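Local coordinates for putative uncharacterized protein (Emericella nidulans, PDB 3PGB) that probably oxidises primary amines to aldehydes, as a copper amine oxidase that carries a topaquinone cofactor and also binds calcium, at residues A[168-173]-A[675-680]; A[400-405]-A[637-642]. One frame throughout, in Å; residues are numbered along the deposited sequence.

Interaction 1 uses the loop between strands 646-650 and 686-698, interaction 2 the loop before strand 646-650, and their centres lie 16 Å apart. Interaction 2 is nested along the chain inside the long loop closed by interaction 1, and the two meet where Ser-675 OG packs against His-640 CG at 3.0 Å. Interaction 1 sits at the periphery beside a calcium ion. Interaction 2 is buried nearer the catalytic centre: segment 400-405 includes Asp-403, the predicted proton acceptor, and the side chain of Trp-641 comes within about 9 Å of that of the copper ligand His-534. The same indole lies about 8 Å from the Phe-677 side chain and about 14 Å from a calcium ion.

Interaction 1 of 2, residues A[168-173]-A[675-680]; sequences PYTRKT and STFFNG. With CA (calcium ion), chain E.
The ring of Phe-677 receives Thr-170 at its edge, where the methyl CG2 lies in the ring plane, 3.6 Å from CE1; elsewhere Thr-649 of strand 646-650 and Glu-655 touch the phenylalanine. In the facing loop, Pro-168 CG rests over one face of the Tyr-169 ring, offset toward the rim. Threonine suits position 170 because its two branches do different work. CG2 also presses on Thr-676 OG1 at 3.3 Å, a packing contact, while OG1 bonds to Asp-673 N and Pro-671 O. The hydroxyl of Thr-676 turns back instead to Asp-673 O, so the backbone at 671-673 satisfies both threonines. Lys-172 NZ folds back on its own loop, donating to Tyr-169 O at 2.7 Å, nearly in line with the carbonyl (172°), and also bonding Glu-166 O. With CG anti to its own carbonyl carbon (chi1 -76°), Phe-677 brings its ring against the Thr-170 methyl in a buried position. Its backbone O binds the calcium ion at 2.3 Å, joined by Asn-679, Glu-584, Glu-681 and two waters. The contact thus ties the loop between strands 161-164 and 176-178 to the peripheral calcium site of the copper amine oxidase catalytic domain.

Interaction 2 of 2, residues A[400-405]-A[637-642]; sequences AYLDSY and HAAHWA
Leu-402 points its forked end at the loop 637-642, and the two methyls settle on different partners. CD1 meets Ala-638 CB at 4.0 Å, whereas CD2 lies 3.9 Å from Ala-639 CB and 4.1 Å from Trp-641 CZ2. The leucine and tryptophan side chains run past each other in opposite directions, and CD2 reaches the indole obliquely. Trp-641 holds its CG between the backbone N and the carbonyl carbon (chi1 50°), which folds the indole back against its own loop: the methyls of Ala-639 and Ala-642 sit over one face, 3.6 and 3.7 Å above the plane. Ala-639 thus meets both leucine and indole, Ala-638 the leucine and Ala-642 the indole; a bare methyl lets the backbone run close in each place. A backbone hydrogen bond from Ala-642 N to Ala-639 O closes the turn, and His-637 ND1 and His-640 NE2 hydrogen bond at 3.0 Å, their rings edge to edge; His-640 ND1 pairs with Glu-643. Beyond the leucine, Trp-641 packs on Leu-386 of strand 374-389 and Val-535 of strand 532-542. These are strands of the copper amine oxidase catalytic core: the second carries the copper ligands His-532 and His-534, and strand 400-402 leads directly into Asp-403, the predicted catalytic base.

Interaction 1 of 2, residues A[168-173]-A[675-680]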
ATOM      1  N   PRO A 168      30.637 -20.009  -1.947  1.00 22.22           N
ATOM      2  CA  PRO A 168      29.301 -19.402  -1.916  1.00 21.93           C
ATOM      3  C   PRO A 168      28.439 -19.633  -3.172  1.00 21.47           C
ATOM      4  O   PRO A 168      27.441 -18.938  -3.363  1.00 21.18           O
ATOM      5  CB  PRO A 168      29.620 -17.912  -1.759  1.00 21.92           C
ATOM      6  CG  PRO A 168      30.899 -17.736  -2.497  1.00 21.95           C
ATOM      7  CD  PRO A 168      31.642 -19.057  -2.454  1.00 22.18           C
ATOM      8  N   TYR A 169      28.814 -20.594  -4.013  1.00 20.98           N
ATOM      9  CA  TYR A 169      28.025 -20.934  -5.190  1.00 20.71           C
ATOM     10  C   TYR A 169      27.613 -22.402  -5.135  1.00 20.54           C
ATOM     11  O   TYR A 169      28.321 -23.228  -4.555  1.00 20.80           O
ATOM     12  CB  TYR A 169      28.815 -20.634  -6.467  1.00 20.64           C
ATOM     13  CG  TYR A 169      29.560 -19.313  -6.437  1.00 20.34           C
ATOM     14  CD1 TYR A 169      28.920 -18.130  -6.080  1.00 20.69           C
ATOM     15  CD2 TYR A 169      30.906 -19.250  -6.764  1.00 20.27           C
ATOM     16  CE1 TYR A 169      29.615 -16.917  -6.046  1.00 20.79           C
ATOM     17  CE2 TYR A 169      31.601 -18.051  -6.735  1.00 20.59           C
ATOM     18  CZ  TYR A 169      30.955 -16.890  -6.386  1.00 20.66           C
ATOM     19  OH  TYR A 169      31.668 -15.711  -6.367  1.00 21.35           O
ATOM     20  N   THR A 170      26.463 -22.719  -5.732  1.00 20.31           N
ATOM     21  CA  THR A 170      25.927 -24.088  -5.721  1.00 20.00           C
ATOM     22  C   THR A 170      26.588 -24.934  -6.815  1.00 20.06           C
ATOM     23  O   THR A 170      26.852 -26.121  -6.619  1.00 20.26           O
ATOM     24  CB  THR A 170      24.378 -24.106  -5.865  1.00 19.95           C
ATOM     25  OG1 THR A 170      23.990 -23.740  -7.192  1.00 19.45           O
ATOM     26  CG2 THR A 170      23.738 -23.147  -4.883  1.00 19.57           C
ATOM     27  N   ARG A 171      26.849 -24.316  -7.963  1.00 20.03           N
ATOM     28  CA  ARG A 171      27.730 -24.894  -8.974  1.00 19.95           C
ATOM     29  C   ARG A 171      29.151 -24.970  -8.414  1.00 19.99           C
ATOM     30  O   ARG A 171      29.677 -23.987  -7.890  1.00 20.02           O
ATOM     31  CB  ARG A 171      27.704 -24.048 -10.246  1.00 19.77           C
ATOM     32  CG  ARG A 171      28.793 -24.360 -11.265  1.00 20.08           C
ATOM     33  CD  ARG A 171      28.395 -23.860 -12.653  1.00 20.61           C
ATOM     34  NE  ARG A 171      29.498 -23.901 -13.615  1.00 20.78           N
ATOM     35  CZ  ARG A 171      29.360 -23.762 -14.933  1.00 21.01           C
ATOM     36  NH1 ARG A 171      28.164 -23.566 -15.477  1.00 21.37           N
ATOM     37  NH2 ARG A 171      30.428 -23.815 -15.720  1.00 20.84           N
ATOM     38  N   LYS A 172      29.767 -26.143  -8.522  1.00 20.03           N
ATOM     39  CA  LYS A 172      31.116 -26.348  -8.008  1.00 20.06           C
ATOM     40  C   LYS A 172      32.093 -26.545  -9.175  1.00 20.10           C
ATOM     41  O   LYS A 172      32.419 -27.670  -9.549  1.00 20.06           O
ATOM     42  CB  LYS A 172      31.139 -27.532  -7.038  1.00 19.91           C
ATOM     43  CG  LYS A 172      30.184 -27.386  -5.850  1.00 19.50           C
ATOM     44  CD  LYS A 172      30.549 -26.219  -4.947  1.00 19.28           C
ATOM     45  CE  LYS A 172      29.681 -26.198  -3.695  1.00 19.23           C
ATOM     46  NZ  LYS A 172      29.760 -24.904  -2.938  1.00 18.55           N
ATOM     47  N   THR A 173      32.552 -25.425  -9.729  1.00 20.15           N
ATOM     48  CA  THR A 173      33.392 -25.412 -10.925  1.00 20.21           C
ATOM     49  C   THR A 173      34.547 -24.407 -10.756  1.00 20.09           C
ATOM     50  O   THR A 173      34.897 -23.662 -11.671  1.00 20.02           O
ATOM     51  CB  THR A 173      32.491 -25.158 -12.173  1.00 20.16           C
ATOM     52  OG1 THR A 173      32.021 -26.419 -12.666  1.00 20.40           O
ATOM     53  CG2 THR A 173      33.208 -24.451 -13.294  1.00 20.63           C
ATOM     54  N   SER A 675      17.054 -23.392  -6.502  1.00 18.10           N
ATOM     55  CA  SER A 675      16.348 -24.664  -6.219  1.00 18.16           C
ATOM     56  C   SER A 675      17.102 -25.601  -5.283  1.00 17.62           C
ATOM     57  O   SER A 675      16.487 -26.294  -4.472  1.00 17.48           O
ATOM     58  CB  SER A 675      16.043 -25.437  -7.506  1.00 18.08           C
ATOM     59  OG  SER A 675      14.892 -24.912  -8.127  1.00 19.55           O
ATOM     60  N   THR A 676      18.427 -25.613  -5.412  1.00 17.10           N
ATOM     61  CA  THR A 676      19.285 -26.554  -4.698  1.00 16.74           C
ATOM     62  C   THR A 676      19.439 -26.207  -3.215  1.00 16.70           C
ATOM     63  O   THR A 676      19.983 -26.993  -2.451  1.00 16.66           O
ATOM     64  CB  THR A 676      20.690 -26.638  -5.361  1.00 16.79           C
ATOM     65  OG1 THR A 676      21.399 -25.411  -5.157  1.00 16.47           O
ATOM     66  CG2 THR A 676      20.573 -26.906  -6.871  1.00 15.76           C
ATOM     67  N   PHE A 677      18.954 -25.032  -2.812  1.00 16.88           N
ATOM     68  CA  PHE A 677      18.922 -24.643  -1.395  1.00 16.86           C
ATOM     69  C   PHE A 677      17.976 -25.534  -0.593  1.00 16.93           C
ATOM     70  O   PHE A 677      18.117 -25.644   0.624  1.00 16.71           O
ATOM     71  CB  PHE A 677      18.451 -23.189  -1.229  1.00 16.72           C
ATOM     72  CG  PHE A 677      19.480 -22.141  -1.586  1.00 16.47           C
ATOM     73  CD1 PHE A 677      20.525 -22.399  -2.482  1.00 16.46           C
ATOM     74  CD2 PHE A 677      19.367 -20.859  -1.045  1.00 15.91           C
ATOM     75  CE1 PHE A 677      21.446 -21.404  -2.806  1.00 15.98           C
ATOM     76  CE2 PHE A 677      20.277 -19.863  -1.363  1.00 16.05           C
ATOM     77  CZ  PHE A 677      21.324 -20.137  -2.248  1.00 16.61           C
ATOM     78  N   PHE A 678      17.007 -26.144  -1.277  1.00 17.13           N
ATOM     79  CA  PHE A 678      15.944 -26.913  -0.625  1.00 17.36           C
ATOM     80  C   PHE A 678      16.256 -28.410  -0.640  1.00 17.65           C
ATOM     81  O   PHE A 678      15.982 -29.116  -1.621  1.00 17.45           O
ATOM     82  CB  PHE A 678      14.597 -26.595  -1.281  1.00 17.35           C
ATOM     83  CG  PHE A 678      14.255 -25.137  -1.228  1.00 17.36           C
ATOM     84  CD1 PHE A 678      13.518 -24.618  -0.167  1.00 17.27           C
ATOM     85  CD2 PHE A 678      14.733 -24.269  -2.199  1.00 16.65           C
ATOM     86  CE1 PHE A 678      13.237 -23.257  -0.096  1.00 17.11           C
ATOM     87  CE2 PHE A 678      14.458 -22.916  -2.135  1.00 17.00           C
ATOM     88  CZ  PHE A 678      13.706 -22.405  -1.082  1.00 16.74           C
ATOM     89  N   ASN A 679      16.848 -28.861   0.467  1.00 17.85           N
ATOM     90  CA  ASN A 679      17.275 -30.244   0.661  1.00 17.85           C
ATOM     91  C   ASN A 679      16.815 -30.752   2.027  1.00 17.83           C
ATOM     92  O   ASN A 679      17.591 -31.339   2.783  1.00 17.59           O
ATOM     93  CB  ASN A 679      18.805 -30.362   0.519  1.00 18.00           C
ATOM     94  CG  ASN A 679      19.559 -29.501   1.521  1.00 17.78           C
ATOM     95  OD1 ASN A 679      19.036 -28.494   2.004  1.00 17.94           O
ATOM     96  ND2 ASN A 679      20.791 -29.891   1.835  1.00 16.71           N
ATOM     97  N   GLY A 680      15.548 -30.491   2.340  1.00 18.06           N
ATOM     98  CA  GLY A 680      14.874 -31.096   3.495  1.00 18.14           C
ATOM     99  C   GLY A 680      15.410 -30.787   4.884  1.00 18.12           C
ATOM    100  O   GLY A 680      15.117 -31.521   5.825  1.00 18.32           O
TER
HETATM  101 CA    CA E 902      18.973 -26.246   2.677  1.00 16.39          CA
HETATM  102  O   HOH W   1      21.100 -26.258   1.638  1.00  7.09           O
HETATM  103  O   HOH W   2      19.682 -23.942   3.010  1.00 10.68           O

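Interaction 2 of 2, residues A[400-405]-A[637-642]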
ATOM      1  N   ALA A 400      14.343 -11.970 -20.617  1.00 15.96           N
ATOM      2  CA  ALA A 400      14.190 -12.237 -19.194  1.00 15.69           C
ATOM      3  C   ALA A 400      15.408 -11.651 -18.482  1.00 15.49           C
ATOM      4  O   ALA A 400      16.338 -12.367 -18.128  1.00 15.12           O
ATOM      5  CB  ALA A 400      14.062 -13.726 -18.937  1.00 15.55           C
ATOM      6  N   TYR A 401      15.393 -10.330 -18.304  1.00 15.53           N
ATOM      7  CA  TYR A 401      16.512  -9.617 -17.694  1.00 15.57           C
ATOM      8  C   TYR A 401      16.736 -10.052 -16.251  1.00 15.66           C
ATOM      9  O   TYR A 401      15.792 -10.188 -15.475  1.00 15.67           O
ATOM     10  CB  TYR A 401      16.293  -8.094 -17.717  1.00 15.47           C
ATOM     11  CG  TYR A 401      16.361  -7.463 -19.090  1.00 15.20           C
ATOM     12  CD1 TYR A 401      17.493  -7.594 -19.878  1.00 15.53           C
ATOM     13  CD2 TYR A 401      15.305  -6.717 -19.587  1.00 14.96           C
ATOM     14  CE1 TYR A 401      17.562  -7.024 -21.124  1.00 15.35           C
ATOM     15  CE2 TYR A 401      15.366  -6.140 -20.836  1.00 15.21           C
ATOM     16  CZ  TYR A 401      16.503  -6.298 -21.601  1.00 15.58           C
ATOM     17  OH  TYR A 401      16.596  -5.733 -22.854  1.00 16.78           O
ATOM     18  N   LEU A 402      17.999 -10.280 -15.920  1.00 15.94           N
ATOM     19  CA  LEU A 402      18.444 -10.474 -14.559  1.00 16.27           C
ATOM     20  C   LEU A 402      19.452  -9.359 -14.314  1.00 16.64           C
ATOM     21  O   LEU A 402      20.590  -9.429 -14.776  1.00 16.95           O
ATOM     22  CB  LEU A 402      19.061 -11.862 -14.392  1.00 16.16           C
ATOM     23  CG  LEU A 402      18.061 -13.023 -14.538  1.00 16.10           C
ATOM     24  CD1 LEU A 402      18.771 -14.348 -14.771  1.00 15.15           C
ATOM     25  CD2 LEU A 402      17.132 -13.111 -13.321  1.00 14.85           C
ATOM     26  N   ASP A 403      19.012  -8.325 -13.599  1.00 16.94           N
ATOM     27  CA  ASP A 403      19.698  -7.027 -13.600  1.00 17.10           C
ATOM     28  C   ASP A 403      21.070  -6.967 -12.927  1.00 17.08           C
ATOM     29  O   ASP A 403      21.844  -6.057 -13.210  1.00 16.76           O
ATOM     30  CB  ASP A 403      18.790  -5.948 -12.994  1.00 17.27           C
ATOM     31  CG  ASP A 403      17.761  -5.429 -13.979  1.00 17.62           C
ATOM     32  OD1 ASP A 403      18.071  -5.346 -15.191  1.00 18.13           O
ATOM     33  OD2 ASP A 403      16.644  -5.089 -13.534  1.00 18.58           O
ATOM     34  N   SER A 404      21.384  -7.912 -12.046  1.00 17.22           N
ATOM     35  CA  SER A 404      22.683  -7.883 -11.376  1.00 17.36           C
ATOM     36  C   SER A 404      23.827  -8.182 -12.350  1.00 17.35           C
ATOM     37  O   SER A 404      24.982  -7.913 -12.041  1.00 17.63           O
ATOM     38  CB  SER A 404      22.719  -8.831 -10.180  1.00 17.35           C
ATOM     39  OG  SER A 404      22.777 -10.173 -10.591  1.00 17.51           O
ATOM     40  N   TYR A 405      23.503  -8.731 -13.519  1.00 17.35           N
ATOM     41  CA  TYR A 405      24.466  -8.853 -14.617  1.00 17.17           C
ATOM     42  C   TYR A 405      24.998  -7.468 -14.992  1.00 17.01           C
ATOM     43  O   TYR A 405      26.204  -7.278 -15.148  1.00 17.09           O
ATOM     44  CB  TYR A 405      23.805  -9.510 -15.835  1.00 17.29           C
ATOM     45  CG  TYR A 405      24.677  -9.544 -17.075  1.00 17.80           C
ATOM     46  CD1 TYR A 405      25.644 -10.532 -17.242  1.00 18.32           C
ATOM     47  CD2 TYR A 405      24.534  -8.591 -18.080  1.00 18.25           C
ATOM     48  CE1 TYR A 405      26.451 -10.571 -18.379  1.00 18.58           C
ATOM     49  CE2 TYR A 405      25.341  -8.622 -19.224  1.00 18.93           C
ATOM     50  CZ  TYR A 405      26.298  -9.612 -19.361  1.00 18.67           C
ATOM     51  OH  TYR A 405      27.096  -9.653 -20.480  1.00 19.29           O
ATOM     52  N   HIS A 637      17.067 -22.707 -15.412  1.00 16.83           N
ATOM     53  CA  HIS A 637      17.384 -22.797 -13.978  1.00 17.04           C
ATOM     54  C   HIS A 637      17.899 -21.475 -13.373  1.00 16.57           C
ATOM     55  O   HIS A 637      18.295 -21.450 -12.205  1.00 16.72           O
ATOM     56  CB  HIS A 637      18.408 -23.915 -13.726  1.00 17.17           C
ATOM     57  CG  HIS A 637      17.936 -25.276 -14.133  1.00 18.40           C
ATOM     58  ND1 HIS A 637      16.808 -25.865 -13.600  1.00 19.33           N
ATOM     59  CD2 HIS A 637      18.456 -26.180 -14.998  1.00 19.24           C
ATOM     60  CE1 HIS A 637      16.643 -27.063 -14.131  1.00 19.55           C
ATOM     61  NE2 HIS A 637      17.632 -27.280 -14.982  1.00 20.10           N
ATOM     62  N   ALA A 638      17.852 -20.386 -14.145  1.00 15.85           N
ATOM     63  CA  ALA A 638      18.565 -19.146 -13.803  1.00 15.60           C
ATOM     64  C   ALA A 638      17.927 -18.257 -12.722  1.00 15.36           C
ATOM     65  O   ALA A 638      18.601 -17.394 -12.159  1.00 15.15           O
ATOM     66  CB  ALA A 638      18.808 -18.321 -15.068  1.00 15.33           C
ATOM     67  N   ALA A 639      16.641 -18.451 -12.443  1.00 15.41           N
ATOM     68  CA  ALA A 639      15.923 -17.605 -11.481  1.00 15.20           C
ATOM     69  C   ALA A 639      14.805 -18.377 -10.786  1.00 15.18           C
ATOM     70  O   ALA A 639      13.632 -18.018 -10.890  1.00 15.34           O
ATOM     71  CB  ALA A 639      15.366 -16.388 -12.183  1.00 14.89           C
ATOM     72  N   HIS A 640      15.168 -19.441 -10.074  1.00 15.03           N
ATOM     73  CA  HIS A 640      14.167 -20.274  -9.398  1.00 14.86           C
ATOM     74  C   HIS A 640      13.540 -19.597  -8.183  1.00 14.54           C
ATOM     75  O   HIS A 640      12.532 -20.065  -7.658  1.00 14.67           O
ATOM     76  CB  HIS A 640      14.767 -21.614  -8.977  1.00 14.81           C
ATOM     77  CG  HIS A 640      14.820 -22.624 -10.077  1.00 14.70           C
ATOM     78  ND1 HIS A 640      13.694 -23.051 -10.746  1.00 15.04           N
ATOM     79  CD2 HIS A 640      15.856 -23.318 -10.601  1.00 14.47           C
ATOM     80  CE1 HIS A 640      14.039 -23.952 -11.649  1.00 15.15           C
ATOM     81  NE2 HIS A 640      15.345 -24.131 -11.581  1.00 14.55           N
ATOM     82  N   TRP A 641      14.159 -18.518  -7.722  1.00 14.36           N
ATOM     83  CA  TRP A 641      13.636 -17.733  -6.607  1.00 14.05           C
ATOM     84  C   TRP A 641      12.382 -16.954  -7.006  1.00 13.96           C
ATOM     85  O   TRP A 641      11.607 -16.543  -6.143  1.00 14.18           O
ATOM     86  CB  TRP A 641      14.702 -16.760  -6.093  1.00 13.99           C
ATOM     87  CG  TRP A 641      15.330 -15.964  -7.179  1.00 13.29           C
ATOM     88  CD1 TRP A 641      16.502 -16.233  -7.809  1.00 13.25           C
ATOM     89  CD2 TRP A 641      14.802 -14.792  -7.797  1.00 13.59           C
ATOM     90  NE1 TRP A 641      16.750 -15.296  -8.774  1.00 13.22           N
ATOM     91  CE2 TRP A 641      15.718 -14.398  -8.790  1.00 13.64           C
ATOM     92  CE3 TRP A 641      13.648 -14.027  -7.603  1.00 13.78           C
ATOM     93  CZ2 TRP A 641      15.519 -13.272  -9.583  1.00 13.58           C
ATOM     94  CZ3 TRP A 641      13.455 -12.905  -8.390  1.00 13.61           C
ATOM     95  CH2 TRP A 641      14.383 -12.541  -9.367  1.00 13.43           C
ATOM     96  N   ALA A 642      12.188 -16.747  -8.304  1.00 13.75           N
ATOM     97  CA  ALA A 642      11.045 -15.979  -8.798  1.00 13.84           C
ATOM     98  C   ALA A 642       9.724 -16.748  -8.744  1.00 14.08           C
ATOM     99  O   ALA A 642       8.681 -16.187  -9.061  1.00 14.18           O
ATOM    100  CB  ALA A 642      11.306 -15.504 -10.219  1.00 13.45           C
TER